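Local coordinates for uncharacterized protein MJ0690 (Methanocaldococcus jannaschii, PDB 3K32) that is of unknown function but is predicted to be a subunit of a tRNA methyltransferase and, from its HUP-type fold, may bind a nucleotide, at residues Ser19-Val24 with His148-Phe153; Leu98-Ser103 with Met128-Gln133; Phe154-Ile159 with Lys192-Val197. All blocks are in the same frame, centred on the assembly; numbering follows the deposited sequence.

Contact 1: Ser19-Val24 with His148-Phe153; sequences SSLSAV and HLASEF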
ATOM      1  N   SER B  19      -7.704  -8.542  -5.353  1.00 32.95           N
ATOM      2  CA  SER B  19      -7.123  -8.349  -6.668  1.00 30.37           C
ATOM      3  C   SER B  19      -7.918  -7.312  -7.463  1.00 23.77           C
ATOM      4  O   SER B  19      -7.355  -6.473  -8.148  1.00 29.91           O
ATOM      5  CB  SER B  19      -7.094  -9.687  -7.416  1.00 31.77           C
ATOM      6  OG  SER B  19      -6.346  -9.593  -8.616  1.00 35.25           O
ATOM      7  N   SER B  20      -9.237  -7.387  -7.370  1.00 19.28           N
ATOM      8  CA  SER B  20     -10.114  -6.460  -8.063  1.00 22.41           C
ATOM      9  C   SER B  20      -9.955  -5.042  -7.513  1.00 21.16           C
ATOM     10  O   SER B  20      -9.927  -4.091  -8.264  1.00 23.11           O
ATOM     11  CB  SER B  20     -11.566  -6.915  -7.933  1.00 31.44           C
ATOM     12  OG  SER B  20     -11.737  -8.202  -8.486  1.00 31.08           O
ATOM     13  N   LEU B  21      -9.839  -4.916  -6.195  1.00 23.73           N
ATOM     14  CA  LEU B  21      -9.547  -3.635  -5.574  1.00 15.19           C
ATOM     15  C   LEU B  21      -8.244  -3.054  -6.107  1.00 23.65           C
ATOM     16  O   LEU B  21      -8.150  -1.834  -6.318  1.00 28.44           O
ATOM     17  CB  LEU B  21      -9.479  -3.747  -4.045  1.00 15.96           C
ATOM     18  CG  LEU B  21     -10.804  -3.894  -3.298  1.00 36.03           C
ATOM     19  CD1 LEU B  21     -10.570  -3.885  -1.791  1.00 39.68           C
ATOM     20  CD2 LEU B  21     -11.784  -2.804  -3.711  1.00 40.02           C
ATOM     21  N   SER B  22      -7.236  -3.901  -6.332  1.00 20.43           N
ATOM     22  CA  SER B  22      -5.984  -3.355  -6.854  1.00 28.39           C
ATOM     23  C   SER B  22      -6.217  -2.738  -8.234  1.00 30.17           C
ATOM     24  O   SER B  22      -5.780  -1.622  -8.498  1.00 29.30           O
ATOM     25  CB  SER B  22      -4.828  -4.372  -6.859  1.00 28.22           C
ATOM     26  OG  SER B  22      -5.010  -5.387  -7.826  1.00 37.18           O
ATOM     27  N   ALA B  23      -6.918  -3.471  -9.097  1.00 32.95           N
ATOM     28  CA  ALA B  23      -7.283  -2.973 -10.423  1.00 31.80           C
ATOM     29  C   ALA B  23      -7.925  -1.601 -10.284  1.00 28.38           C
ATOM     30  O   ALA B  23      -7.423  -0.610 -10.809  1.00 22.04           O
ATOM     31  CB  ALA B  23      -8.257  -3.930 -11.106  1.00 22.64           C
ATOM     32  N   VAL B  24      -9.036  -1.579  -9.550  1.00 16.78           N
ATOM     33  CA  VAL B  24      -9.838  -0.392  -9.326  1.00 24.09           C
ATOM     34  C   VAL B  24      -9.022   0.784  -8.816  1.00 18.42           C
ATOM     35  O   VAL B  24      -9.185   1.904  -9.246  1.00 25.14           O
ATOM     36  CB  VAL B  24     -10.958  -0.697  -8.311  1.00 35.76           C
ATOM     37  CG1 VAL B  24     -11.695   0.584  -7.936  1.00 38.52           C
ATOM     38  CG2 VAL B  24     -11.909  -1.728  -8.884  1.00 29.25           C
ATOM     39  N   HIS B 148     -13.814  -3.768   4.308  1.00 36.07           N
ATOM     40  CA  HIS B 148     -14.732  -2.642   4.173  1.00 42.97           C
ATOM     41  C   HIS B 148     -14.793  -2.082   2.763  1.00 36.23           C
ATOM     42  O   HIS B 148     -15.870  -1.749   2.275  1.00 38.37           O
ATOM     43  CB  HIS B 148     -14.384  -1.517   5.150  1.00 42.24           C
ATOM     44  CG  HIS B 148     -14.974  -0.191   4.774  1.00 38.59           C
ATOM     45  ND1 HIS B 148     -14.273   0.753   4.055  1.00 36.26           N
ATOM     46  CD2 HIS B 148     -16.195   0.342   5.008  1.00 44.78           C
ATOM     47  CE1 HIS B 148     -15.034   1.820   3.874  1.00 42.95           C
ATOM     48  NE2 HIS B 148     -16.206   1.598   4.441  1.00 45.61           N
ATOM     49  N   LEU B 149     -13.632  -1.955   2.124  1.00 29.96           N
ATOM     50  CA  LEU B 149     -13.560  -1.409   0.774  1.00 27.96           C
ATOM     51  C   LEU B 149     -14.244  -2.311  -0.253  1.00 32.53           C
ATOM     52  O   LEU B 149     -14.965  -1.834  -1.134  1.00 28.70           O
ATOM     53  CB  LEU B 149     -12.103  -1.146   0.376  1.00 31.43           C
ATOM     54  CG  LEU B 149     -11.413   0.086   0.987  1.00 36.62           C
ATOM     55  CD1 LEU B 149      -9.908   0.002   0.825  1.00 36.56           C
ATOM     56  CD2 LEU B 149     -11.932   1.385   0.395  1.00 26.16           C
ATOM     57  N   ALA B 150     -14.005  -3.615  -0.138  1.00 37.67           N
ATOM     58  CA  ALA B 150     -14.644  -4.599  -1.007  1.00 39.28           C
ATOM     59  C   ALA B 150     -16.173  -4.472  -0.966  1.00 37.60           C
ATOM     60  O   ALA B 150     -16.842  -4.448  -2.003  1.00 29.79           O
ATOM     61  CB  ALA B 150     -14.212  -6.018  -0.611  1.00 29.77           C
ATOM     62  N   SER B 151     -16.727  -4.381   0.237  1.00 29.60           N
ATOM     63  CA  SER B 151     -18.166  -4.318   0.353  1.00 45.11           C
ATOM     64  C   SER B 151     -18.713  -2.955  -0.102  1.00 44.97           C
ATOM     65  O   SER B 151     -19.892  -2.827  -0.421  1.00 43.33           O
ATOM     66  CB  SER B 151     -18.612  -4.674   1.772  1.00 52.78           C
ATOM     67  OG  SER B 151     -18.260  -3.654   2.687  1.00 62.83           O
ATOM     68  N   GLU B 152     -17.858  -1.941  -0.154  1.00 40.28           N
ATOM     69  CA  GLU B 152     -18.306  -0.648  -0.659  1.00 48.55           C
ATOM     70  C   GLU B 152     -18.316  -0.571  -2.183  1.00 45.43           C
ATOM     71  O   GLU B 152     -19.169   0.089  -2.767  1.00 49.07           O
ATOM     72  CB  GLU B 152     -17.483   0.489  -0.075  1.00 55.09           C
ATOM     73  CG  GLU B 152     -18.219   1.249   0.992  1.00 69.21           C
ATOM     74  CD  GLU B 152     -18.166   2.737   0.758  1.00 83.69           C
ATOM     75  OE1 GLU B 152     -18.954   3.241  -0.069  1.00 86.17           O
ATOM     76  OE2 GLU B 152     -17.325   3.406   1.392  1.00 91.15           O
ATOM     77  N   PHE B 153     -17.377  -1.254  -2.827  1.00 40.01           N
ATOM     78  CA  PHE B 153     -17.300  -1.223  -4.286  1.00 36.99           C
ATOM     79  C   PHE B 153     -18.092  -2.341  -4.957  1.00 37.09           C
ATOM     80  O   PHE B 153     -18.663  -2.149  -6.028  1.00 34.53           O
ATOM     81  CB  PHE B 153     -15.844  -1.282  -4.756  1.00 36.84           C
ATOM     82  CG  PHE B 153     -15.147   0.044  -4.742  1.00 34.51           C
ATOM     83  CD1 PHE B 153     -15.137   0.840  -5.862  1.00 44.90           C
ATOM     84  CD2 PHE B 153     -14.502   0.490  -3.607  1.00 40.66           C
ATOM     85  CE1 PHE B 153     -14.490   2.056  -5.848  1.00 56.39           C
ATOM     86  CE2 PHE B 153     -13.859   1.706  -3.586  1.00 44.74           C
ATOM     87  CZ  PHE B 153     -13.849   2.489  -4.706  1.00 53.17           C
TER

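Contact 2: Leu98-Ser103 with Met128-Gln133; sequences LADEYS and MRKNIQ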
ATOM      1  N   LEU B  98       7.823 -11.783 -16.172  1.00 18.50           N
ATOM      2  CA  LEU B  98       6.971 -10.703 -16.645  1.00 26.60           C
ATOM      3  C   LEU B  98       7.716  -9.378 -16.696  1.00 25.58           C
ATOM      4  O   LEU B  98       7.423  -8.525 -17.526  1.00 37.26           O
ATOM      5  CB  LEU B  98       5.712 -10.596 -15.782  1.00 35.31           C
ATOM      6  CG  LEU B  98       4.600 -11.597 -16.130  1.00 40.86           C
ATOM      7  CD1 LEU B  98       4.195 -11.427 -17.559  1.00 43.36           C
ATOM      8  CD2 LEU B  98       5.066 -13.024 -15.937  1.00 51.83           C
ATOM      9  N   ALA B  99       8.704  -9.219 -15.826  1.00 32.22           N
ATOM     10  CA  ALA B  99       9.502  -7.991 -15.795  1.00 37.68           C
ATOM     11  C   ALA B  99      10.380  -7.769 -17.033  1.00 29.29           C
ATOM     12  O   ALA B  99      10.958  -6.708 -17.195  1.00 36.76           O
ATOM     13  CB  ALA B  99      10.342  -7.929 -14.526  1.00 37.30           C
ATOM     14  N   ASP B 100      10.511  -8.781 -17.885  1.00 27.43           N
ATOM     15  CA  ASP B 100      11.260  -8.628 -19.132  1.00 17.75           C
ATOM     16  C   ASP B 100      10.366  -8.035 -20.204  1.00 25.44           C
ATOM     17  O   ASP B 100      10.860  -7.486 -21.190  1.00 38.24           O
ATOM     18  CB  ASP B 100      11.849  -9.970 -19.623  1.00 29.04           C
ATOM     19  CG  ASP B 100      13.006 -10.475 -18.746  1.00 44.03           C
ATOM     20  OD1 ASP B 100      13.821  -9.654 -18.283  1.00 39.37           O
ATOM     21  OD2 ASP B 100      13.108 -11.701 -18.522  1.00 52.01           O
ATOM     22  N   GLU B 101       9.050  -8.132 -20.004  1.00 29.02           N
ATOM     23  CA  GLU B 101       8.084  -7.709 -21.018  1.00 39.28           C
ATOM     24  C   GLU B 101       7.315  -6.426 -20.691  1.00 35.71           C
ATOM     25  O   GLU B 101       6.925  -5.706 -21.599  1.00 33.24           O
ATOM     26  CB  GLU B 101       7.090  -8.834 -21.325  1.00 55.71           C
ATOM     27  CG  GLU B 101       7.678  -9.986 -22.124  1.00 76.66           C
ATOM     28  CD  GLU B 101       7.392 -11.344 -21.492  1.00 96.02           C
ATOM     29  OE1 GLU B 101       8.296 -12.208 -21.507  1.00 99.89           O
ATOM     30  OE2 GLU B 101       6.271 -11.545 -20.974  1.00100.48           O
ATOM     31  N   TYR B 102       7.068  -6.152 -19.415  1.00 29.76           N
ATOM     32  CA  TYR B 102       6.276  -4.978 -19.058  1.00 33.32           C
ATOM     33  C   TYR B 102       7.011  -4.156 -18.018  1.00 35.36           C
ATOM     34  O   TYR B 102       7.409  -4.666 -16.976  1.00 39.40           O
ATOM     35  CB  TYR B 102       4.902  -5.369 -18.503  1.00 37.44           C
ATOM     36  CG  TYR B 102       4.189  -6.427 -19.298  1.00 39.83           C
ATOM     37  CD1 TYR B 102       3.390  -6.084 -20.382  1.00 37.09           C
ATOM     38  CD2 TYR B 102       4.307  -7.771 -18.965  1.00 38.61           C
ATOM     39  CE1 TYR B 102       2.736  -7.043 -21.120  1.00 29.77           C
ATOM     40  CE2 TYR B 102       3.654  -8.738 -19.697  1.00 46.87           C
ATOM     41  CZ  TYR B 102       2.873  -8.365 -20.777  1.00 41.78           C
ATOM     42  OH  TYR B 102       2.225  -9.317 -21.513  1.00 44.88           O
ATOM     43  N   SER B 103       7.180  -2.876 -18.291  1.00 31.53           N
ATOM     44  CA  SER B 103       7.983  -2.044 -17.416  1.00 33.76           C
ATOM     45  C   SER B 103       7.205  -1.532 -16.206  1.00 32.27           C
ATOM     46  O   SER B 103       7.810  -0.994 -15.291  1.00 29.93           O
ATOM     47  CB  SER B 103       8.584  -0.887 -18.196  1.00 28.93           C
ATOM     48  OG  SER B 103       7.552  -0.151 -18.824  1.00 36.64           O
HETATM   49  N   MSE B 128      15.729  -2.490 -10.121  1.00 32.98           N
HETATM   50  CA  MSE B 128      16.982  -2.012 -10.671  1.00 27.83           C
HETATM   51  C   MSE B 128      17.529  -2.928 -11.763  1.00 30.25           C
HETATM   52  O   MSE B 128      18.121  -2.456 -12.732  1.00 37.23           O
HETATM   53  CB  MSE B 128      18.022  -1.814  -9.570  1.00 28.39           C
HETATM   54  CG  MSE B 128      19.408  -1.507 -10.126  1.00 42.93           C
HETATM   55 SE   MSE B 128      20.746  -1.317  -8.741  0.60132.18          SE
HETATM   56  CE  MSE B 128      19.866   0.089  -7.697  1.00 68.57           C
ATOM     57  N   ARG B 129      17.328  -4.232 -11.601  1.00 27.55           N
ATOM     58  CA  ARG B 129      17.851  -5.205 -12.546  1.00 28.48           C
ATOM     59  C   ARG B 129      17.040  -5.198 -13.827  1.00 34.76           C
ATOM     60  O   ARG B 129      17.568  -5.426 -14.917  1.00 38.23           O
ATOM     61  CB  ARG B 129      17.839  -6.609 -11.946  1.00 27.66           C
ATOM     62  CG  ARG B 129      18.945  -6.870 -10.921  1.00 29.77           C
ATOM     63  CD  ARG B 129      18.939  -8.325 -10.441  1.00 21.94           C
ATOM     64  NE  ARG B 129      17.689  -8.676  -9.773  1.00 32.23           N
ATOM     65  CZ  ARG B 129      16.752  -9.463 -10.295  1.00 34.39           C
ATOM     66  NH1 ARG B 129      16.920  -9.999 -11.495  1.00 33.38           N
ATOM     67  NH2 ARG B 129      15.644  -9.716  -9.622  1.00 31.84           N
ATOM     68  N   LYS B 130      15.749  -4.940 -13.697  1.00 22.74           N
ATOM     69  CA  LYS B 130      14.859  -5.061 -14.839  1.00 26.48           C
ATOM     70  C   LYS B 130      14.452  -3.693 -15.347  1.00 25.94           C
ATOM     71  O   LYS B 130      13.764  -3.579 -16.353  1.00 29.66           O
ATOM     72  CB  LYS B 130      13.618  -5.860 -14.449  1.00 29.52           C
ATOM     73  CG  LYS B 130      13.937  -7.223 -13.876  1.00 23.51           C
ATOM     74  CD  LYS B 130      14.337  -8.201 -14.946  1.00 25.15           C
ATOM     75  CE  LYS B 130      14.364  -9.635 -14.394  1.00 32.30           C
ATOM     76  NZ  LYS B 130      14.801 -10.633 -15.411  1.00 33.24           N
ATOM     77  N   ASN B 131      14.904  -2.655 -14.654  1.00 21.48           N
ATOM     78  CA  ASN B 131      14.513  -1.293 -14.979  1.00 26.71           C
ATOM     79  C   ASN B 131      13.018  -1.166 -15.056  1.00 27.71           C
ATOM     80  O   ASN B 131      12.467  -0.770 -16.076  1.00 29.12           O
ATOM     81  CB  ASN B 131      15.100  -0.843 -16.303  1.00 29.54           C
ATOM     82  CG  ASN B 131      14.768   0.582 -16.596  1.00 24.23           C
ATOM     83  OD1 ASN B 131      14.547   1.356 -15.685  1.00 31.23           O
ATOM     84  ND2 ASN B 131      14.703   0.933 -17.859  1.00 24.88           N
ATOM     85  N   ILE B 132      12.367  -1.492 -13.954  1.00 33.53           N
ATOM     86  CA  ILE B 132      10.933  -1.653 -13.944  1.00 29.66           C
ATOM     87  C   ILE B 132      10.306  -1.007 -12.706  1.00 25.58           C
ATOM     88  O   ILE B 132      10.991  -0.764 -11.697  1.00 26.44           O
ATOM     89  CB  ILE B 132      10.617  -3.160 -14.028  1.00 29.31           C
ATOM     90  CG1 ILE B 132      10.041  -3.501 -15.396  1.00 36.12           C
ATOM     91  CG2 ILE B 132       9.742  -3.632 -12.891  1.00 13.30           C
ATOM     92  CD1 ILE B 132       9.407  -4.842 -15.394  1.00 51.49           C
ATOM     93  N   GLN B 133       9.021  -0.686 -12.811  1.00 15.70           N
ATOM     94  CA  GLN B 133       8.252  -0.210 -11.667  1.00 25.70           C
ATOM     95  C   GLN B 133       7.362  -1.338 -11.201  1.00 24.14           C
ATOM     96  O   GLN B 133       6.624  -1.916 -11.993  1.00 31.29           O
ATOM     97  CB  GLN B 133       7.383   0.999 -12.019  1.00 17.23           C
ATOM     98  CG  GLN B 133       8.095   2.336 -11.977  1.00 25.01           C
ATOM     99  CD  GLN B 133       7.155   3.486 -12.289  1.00 31.70           C
ATOM    100  OE1 GLN B 133       7.179   4.042 -13.380  1.00 39.53           O
ATOM    101  NE2 GLN B 133       6.314   3.836 -11.335  1.00 27.10           N
TER

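Contact 3: Phe154-Ile159 with Lys192-Val197; sequences FILEEI and KQTRVV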
ATOM      1  N   PHE B 154     -18.134  -3.508  -4.329  1.00 34.49           N
ATOM      2  CA  PHE B 154     -18.619  -4.686  -5.033  1.00 31.27           C
ATOM      3  C   PHE B 154     -19.860  -5.335  -4.455  1.00 36.02           C
ATOM      4  O   PHE B 154     -20.098  -5.315  -3.248  1.00 48.57           O
ATOM      5  CB  PHE B 154     -17.510  -5.729  -5.152  1.00 26.57           C
ATOM      6  CG  PHE B 154     -16.231  -5.194  -5.744  1.00 23.09           C
ATOM      7  CD1 PHE B 154     -16.193  -4.733  -7.049  1.00 20.13           C
ATOM      8  CD2 PHE B 154     -15.056  -5.182  -4.998  1.00 21.10           C
ATOM      9  CE1 PHE B 154     -15.008  -4.242  -7.591  1.00 28.43           C
ATOM     10  CE2 PHE B 154     -13.861  -4.704  -5.537  1.00 26.56           C
ATOM     11  CZ  PHE B 154     -13.835  -4.227  -6.834  1.00 28.08           C
ATOM     12  N   ILE B 155     -20.660  -5.900  -5.349  1.00 31.00           N
ATOM     13  CA  ILE B 155     -21.667  -6.856  -4.945  1.00 25.84           C
ATOM     14  C   ILE B 155     -20.964  -8.199  -4.808  1.00 29.53           C
ATOM     15  O   ILE B 155     -20.198  -8.609  -5.698  1.00 26.09           O
ATOM     16  CB  ILE B 155     -22.787  -6.948  -5.971  1.00 35.80           C
ATOM     17  CG1 ILE B 155     -23.362  -5.556  -6.211  1.00 37.54           C
ATOM     18  CG2 ILE B 155     -23.897  -7.861  -5.458  1.00 32.96           C
ATOM     19  CD1 ILE B 155     -24.042  -4.999  -4.995  1.00 30.73           C
ATOM     20  N   LEU B 156     -21.196  -8.872  -3.688  1.00 29.71           N
ATOM     21  CA  LEU B 156     -20.429 -10.072  -3.364  1.00 38.55           C
ATOM     22  C   LEU B 156     -21.279 -11.319  -3.100  1.00 44.67           C
ATOM     23  O   LEU B 156     -22.452 -11.226  -2.719  1.00 38.37           O
ATOM     24  CB  LEU B 156     -19.531  -9.795  -2.162  1.00 37.87           C
ATOM     25  CG  LEU B 156     -18.549  -8.641  -2.344  1.00 38.75           C
ATOM     26  CD1 LEU B 156     -17.838  -8.323  -1.019  1.00 31.55           C
ATOM     27  CD2 LEU B 156     -17.556  -8.976  -3.455  1.00 33.77           C
ATOM     28  N   GLU B 157     -20.670 -12.487  -3.297  1.00 44.69           N
ATOM     29  CA  GLU B 157     -21.344 -13.751  -3.033  1.00 52.35           C
ATOM     30  C   GLU B 157     -20.327 -14.833  -2.750  1.00 53.53           C
ATOM     31  O   GLU B 157     -19.242 -14.802  -3.312  1.00 47.07           O
ATOM     32  CB  GLU B 157     -22.178 -14.159  -4.235  1.00 58.98           C
ATOM     33  CG  GLU B 157     -23.449 -14.876  -3.872  1.00 69.28           C
ATOM     34  CD  GLU B 157     -24.184 -15.372  -5.093  1.00 79.67           C
ATOM     35  OE1 GLU B 157     -25.422 -15.208  -5.144  1.00 86.92           O
ATOM     36  OE2 GLU B 157     -23.518 -15.914  -6.003  1.00 80.40           O
ATOM     37  N   GLU B 158     -20.681 -15.797  -1.899  1.00 63.89           N
ATOM     38  CA  GLU B 158     -19.755 -16.881  -1.542  1.00 77.83           C
ATOM     39  C   GLU B 158     -19.786 -18.099  -2.498  1.00 81.51           C
ATOM     40  O   GLU B 158     -20.853 -18.551  -2.914  1.00 77.71           O
ATOM     41  CB  GLU B 158     -19.974 -17.331  -0.087  1.00 85.59           C
ATOM     42  CG  GLU B 158     -20.907 -18.538   0.083  1.00 94.25           C
ATOM     43  CD  GLU B 158     -20.208 -19.764   0.676  1.00 98.68           C
ATOM     44  OE1 GLU B 158     -19.551 -20.506  -0.086  1.00 99.19           O
ATOM     45  OE2 GLU B 158     -20.324 -19.992   1.902  1.00 98.83           O
ATOM     46  N   ILE B 159     -18.600 -18.611  -2.835  1.00 88.56           N
ATOM     47  CA  ILE B 159     -18.436 -19.818  -3.651  1.00 93.83           C
ATOM     48  C   ILE B 159     -18.106 -20.997  -2.734  1.00 96.41           C
ATOM     49  O   ILE B 159     -17.118 -20.957  -1.993  1.00 87.87           O
ATOM     50  CB  ILE B 159     -17.281 -19.665  -4.684  1.00 58.98           C
ATOM     51  CG1 ILE B 159     -17.415 -18.367  -5.488  1.00 52.32           C
ATOM     52  CG2 ILE B 159     -17.193 -20.881  -5.607  1.00 59.75           C
ATOM     53  CD1 ILE B 159     -16.205 -18.055  -6.364  1.00 38.25           C
ATOM     54  N   LYS B 192     -13.551 -18.644   2.378  1.00 86.02           N
ATOM     55  CA  LYS B 192     -14.012 -19.574   1.355  1.00 84.67           C
ATOM     56  C   LYS B 192     -13.556 -19.128  -0.025  1.00 85.36           C
ATOM     57  O   LYS B 192     -12.361 -18.966  -0.287  1.00 87.92           O
ATOM     58  CB  LYS B 192     -15.539 -19.677   1.383  1.00 80.74           C
ATOM     59  CG  LYS B 192     -16.077 -20.468   2.556  1.00 83.67           C
ATOM     60  CD  LYS B 192     -15.309 -21.777   2.706  1.00 86.92           C
ATOM     61  CE  LYS B 192     -15.261 -22.548   1.391  1.00 84.86           C
ATOM     62  NZ  LYS B 192     -13.929 -23.170   1.154  1.00 78.44           N
ATOM     63  N   GLN B 193     -14.524 -18.969  -0.914  1.00 79.80           N
ATOM     64  CA  GLN B 193     -14.334 -18.175  -2.111  1.00 76.65           C
ATOM     65  C   GLN B 193     -15.435 -17.126  -2.092  1.00 65.90           C
ATOM     66  O   GLN B 193     -16.579 -17.426  -1.770  1.00 60.99           O
ATOM     67  CB  GLN B 193     -14.414 -19.033  -3.379  1.00 82.27           C
ATOM     68  CG  GLN B 193     -13.107 -19.715  -3.788  1.00 89.21           C
ATOM     69  CD  GLN B 193     -13.136 -20.254  -5.219  1.00 94.42           C
ATOM     70  OE1 GLN B 193     -13.323 -21.452  -5.447  1.00 92.79           O
ATOM     71  NE2 GLN B 193     -12.946 -19.363  -6.188  1.00 96.50           N
ATOM     72  N   THR B 194     -15.086 -15.884  -2.393  1.00 61.05           N
ATOM     73  CA  THR B 194     -16.094 -14.845  -2.549  1.00 53.73           C
ATOM     74  C   THR B 194     -16.036 -14.335  -3.978  1.00 48.72           C
ATOM     75  O   THR B 194     -14.975 -13.969  -4.475  1.00 54.08           O
ATOM     76  CB  THR B 194     -15.889 -13.679  -1.569  1.00 49.89           C
ATOM     77  OG1 THR B 194     -16.015 -14.158  -0.227  1.00 56.20           O
ATOM     78  CG2 THR B 194     -16.925 -12.596  -1.811  1.00 45.95           C
ATOM     79  N   ARG B 195     -17.182 -14.333  -4.642  1.00 52.38           N
ATOM     80  CA  ARG B 195     -17.272 -13.892  -6.027  1.00 49.08           C
ATOM     81  C   ARG B 195     -17.688 -12.420  -6.110  1.00 39.82           C
ATOM     82  O   ARG B 195     -18.677 -12.003  -5.502  1.00 38.70           O
ATOM     83  CB  ARG B 195     -18.261 -14.776  -6.797  1.00 44.76           C
ATOM     84  CG  ARG B 195     -18.369 -14.468  -8.279  1.00 54.70           C
ATOM     85  CD  ARG B 195     -19.246 -15.492  -8.996  1.00 66.85           C
ATOM     86  NE  ARG B 195     -18.750 -16.851  -8.782  1.00 85.36           N
ATOM     87  CZ  ARG B 195     -19.349 -17.957  -9.221  1.00 95.83           C
ATOM     88  NH1 ARG B 195     -20.481 -17.874  -9.913  1.00104.27           N
ATOM     89  NH2 ARG B 195     -18.815 -19.151  -8.970  1.00 88.96           N
ATOM     90  N   VAL B 196     -16.909 -11.640  -6.848  1.00 29.93           N
ATOM     91  CA  VAL B 196     -17.349 -10.322  -7.252  1.00 39.24           C
ATOM     92  C   VAL B 196     -18.429 -10.539  -8.289  1.00 39.18           C
ATOM     93  O   VAL B 196     -18.149 -10.991  -9.401  1.00 36.22           O
ATOM     94  CB  VAL B 196     -16.206  -9.502  -7.892  1.00 38.84           C
ATOM     95  CG1 VAL B 196     -16.768  -8.291  -8.618  1.00 27.78           C
ATOM     96  CG2 VAL B 196     -15.198  -9.072  -6.836  1.00 39.48           C
ATOM     97  N   VAL B 197     -19.668 -10.243  -7.928  1.00 39.58           N
ATOM     98  CA  VAL B 197     -20.748 -10.399  -8.890  1.00 48.10           C
ATOM     99  C   VAL B 197     -21.086  -9.090  -9.616  1.00 45.86           C
ATOM    100  O   VAL B 197     -21.537  -9.101 -10.756  1.00 36.87           O
ATOM    101  CB  VAL B 197     -21.993 -11.052  -8.264  1.00 50.27           C
ATOM    102  CG1 VAL B 197     -22.305 -10.430  -6.924  1.00 53.63           C
ATOM    103  CG2 VAL B 197     -23.184 -10.959  -9.213  1.00 55.69           C
TER

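Contact 1: Ser19-Val24 with His148-Phe153
Leu21 holds CG anti to its carbonyl carbon (chi1 -75°) with CD1 extended beyond it, and this carries CD1 across to the helix of Leu149 and Ala150. There CD1 touches Leu149 CB at 3.8 Å and, from the same position, lies 3.8 Å from the backbone Ala150 N. The other branch of Leu21 leads toward Phe153, where Leu21 CD2 approaches Phe153 CD2 at 4.3 Å. Val24, one turn further on, sets CG1 anti to its backbone N (chi1 173°), which turns CG1 toward the same ring: Val24 CG1 is 3.8 Å from Phe153 CE1 and meets the ring obliquely. Leu149 O lies in plane at the edge of the Phe153 ring.

The axes of the two helical segments approach to 10.4 Å at 70°, a gap that Leu21 and Val24 bridge with methyl branches meeting Leu149 CB, the backbone at Ala150 and the Phe153 ring. Helix 17-28 begins within a Ser-Gly-Gly-Lys-Asp-Ser sequence, consistent with the PP-loop of HUP-type ATP pyrophosphatases, and helix 143-153 packs against it. Near the start of helix 17-28, Ser19 OG bonds to Ser14 N, while Ser19 N bonds to a glycerol molecule. Ser19 O is gripped by two donors, Ala23 N at 3.2 Å and Ser22 OG at 2.6 Å, the hydroxyl folding back onto its own helix. The second subunit also touches helix 143-153, its Tyr31 on Leu149 and its Leu29 on Phe153, while Lys201 of the same chain makes a cation-pi contact with the Phe153 ring.

Contact 2: Leu98-Ser103 with Met128-Gln133
Lys130 lies along Ala99 and ends at Asp100, where the loop following helix 84-98 passes the end of helix 120-130. The surrounding motif is a beta-alpha-beta unit: strand 104-106, helix 120-130 and strand 133-135, with the two strands parallel neighbours in the main sheet.

From CB outward, the lysine chain first rests on the alanine methyl, with Lys130 CB 3.9 Å and Lys130 CG 3.7 Å from Ala99 CB. A bend at chi2 (-76°) then swings the chain toward the carboxylate: Lys130 CD, still 4.0 Å from Ala99 CB, is 3.7 Å from Asp100 OD1, and Lys130 CE is 3.9 Å from that oxygen. At the tip, Lys130 NZ makes a salt bridge to Asp100 OD1 at 3.2 Å, arriving on the syn side but 32° out of the carboxylate plane; Glu96 gives it a second, long and weak ion pair. With an alanine here, Asp100 would probably be left without its cation and the Ala99 methyl without the aliphatic cover of CG and CD.

Asn131 takes a positive phi, turning the chain so that Ile132 faces Ala99 and Ser103; the modelled position of its CD1 is doubtful. The Gln133 side chain reaches the second subunit, NE2 bonding to Thr145 OG1 there. Just ahead of the pairing of strands 104-106 and 133-135, Gln133 N donates to Ser103 O at 2.8 Å, nearly straight at 177°.

Contact 3: Phe154-Ile159 with Lys192-Val197
Val197 N donates to Ile155 O at 2.8 Å, joining the two strands at the end near helix 143-153. Further along, Arg195 O takes one hydrogen bond, from Glu157 N at 3.0 Å, in the carbonyl plane though bent at the hydrogen (137°), and a CA-H...O contact from Leu156 CA, which lies 3.4 Å from Arg195 O. The return bond of this antiparallel hydrogen-bonded pair, Arg195 N to Glu157 O, is very short as modelled, and its exact length is doubtful.

These bonds build a two-stranded antiparallel sheet, separate from the five-stranded parallel sheet of the fold. The segment directions differ by 145°, so the strands are clearly twisted, and the connection between them is long and partly helical instead of a tight hairpin turn.

One face carries Leu156, Glu158, Thr194 and Val196. Here Leu156 CB touches Thr194 CG2 at 3.8 Å, and Val196 CG2 sits over one face of the Phe154 ring, 4.1 Å above its plane and displaced toward the rim. That ring and Val196 also pack on helix 17-28, through Ser20, Leu21 and Val24 for the ring and Ser20 for the valine.

On the other face Arg195 keeps CG anti to its backbone N (chi1 -176°) and bends at chi3, which lays the guanidinium beside Ile159. The two side chains cross at about a right angle; Ile159 CD1 meets the guanidinium at its edge, 3.7 Å from Arg195 NE. The Ile159 side chain also lies against Gln193 CB. Glu157 shares this face, but its OE2 stays 5.3 Å from Arg195 NH1, too far for a salt bridge, so that any attraction is probably weak. On the face with Thr194, Glu158 OE1 makes a salt bridge to Lys160 NZ.

From the N terminus, helix 17-28 supplies the first half of contact 1, whose loop stays open while most of the parallel sheet is laid down. Within that loop contact 2 opens at 98-103 and closes at 128-133, so it is fully nested; its nearest atoms are about 13 Å from those of contact 1. Helix 143-153 then closes contact 1, and the chain runs directly into strand 154-159, opening contact 3, which closes in series at 192-197. Contacts 1 and 3 touch: Leu21 CD2 lies 3.4 Å from Phe154 CE2, tying the small antiparallel sheet to helix 17-28. Contact 2 lies across the chain's centre from contact 3, at the edge of the parallel sheet.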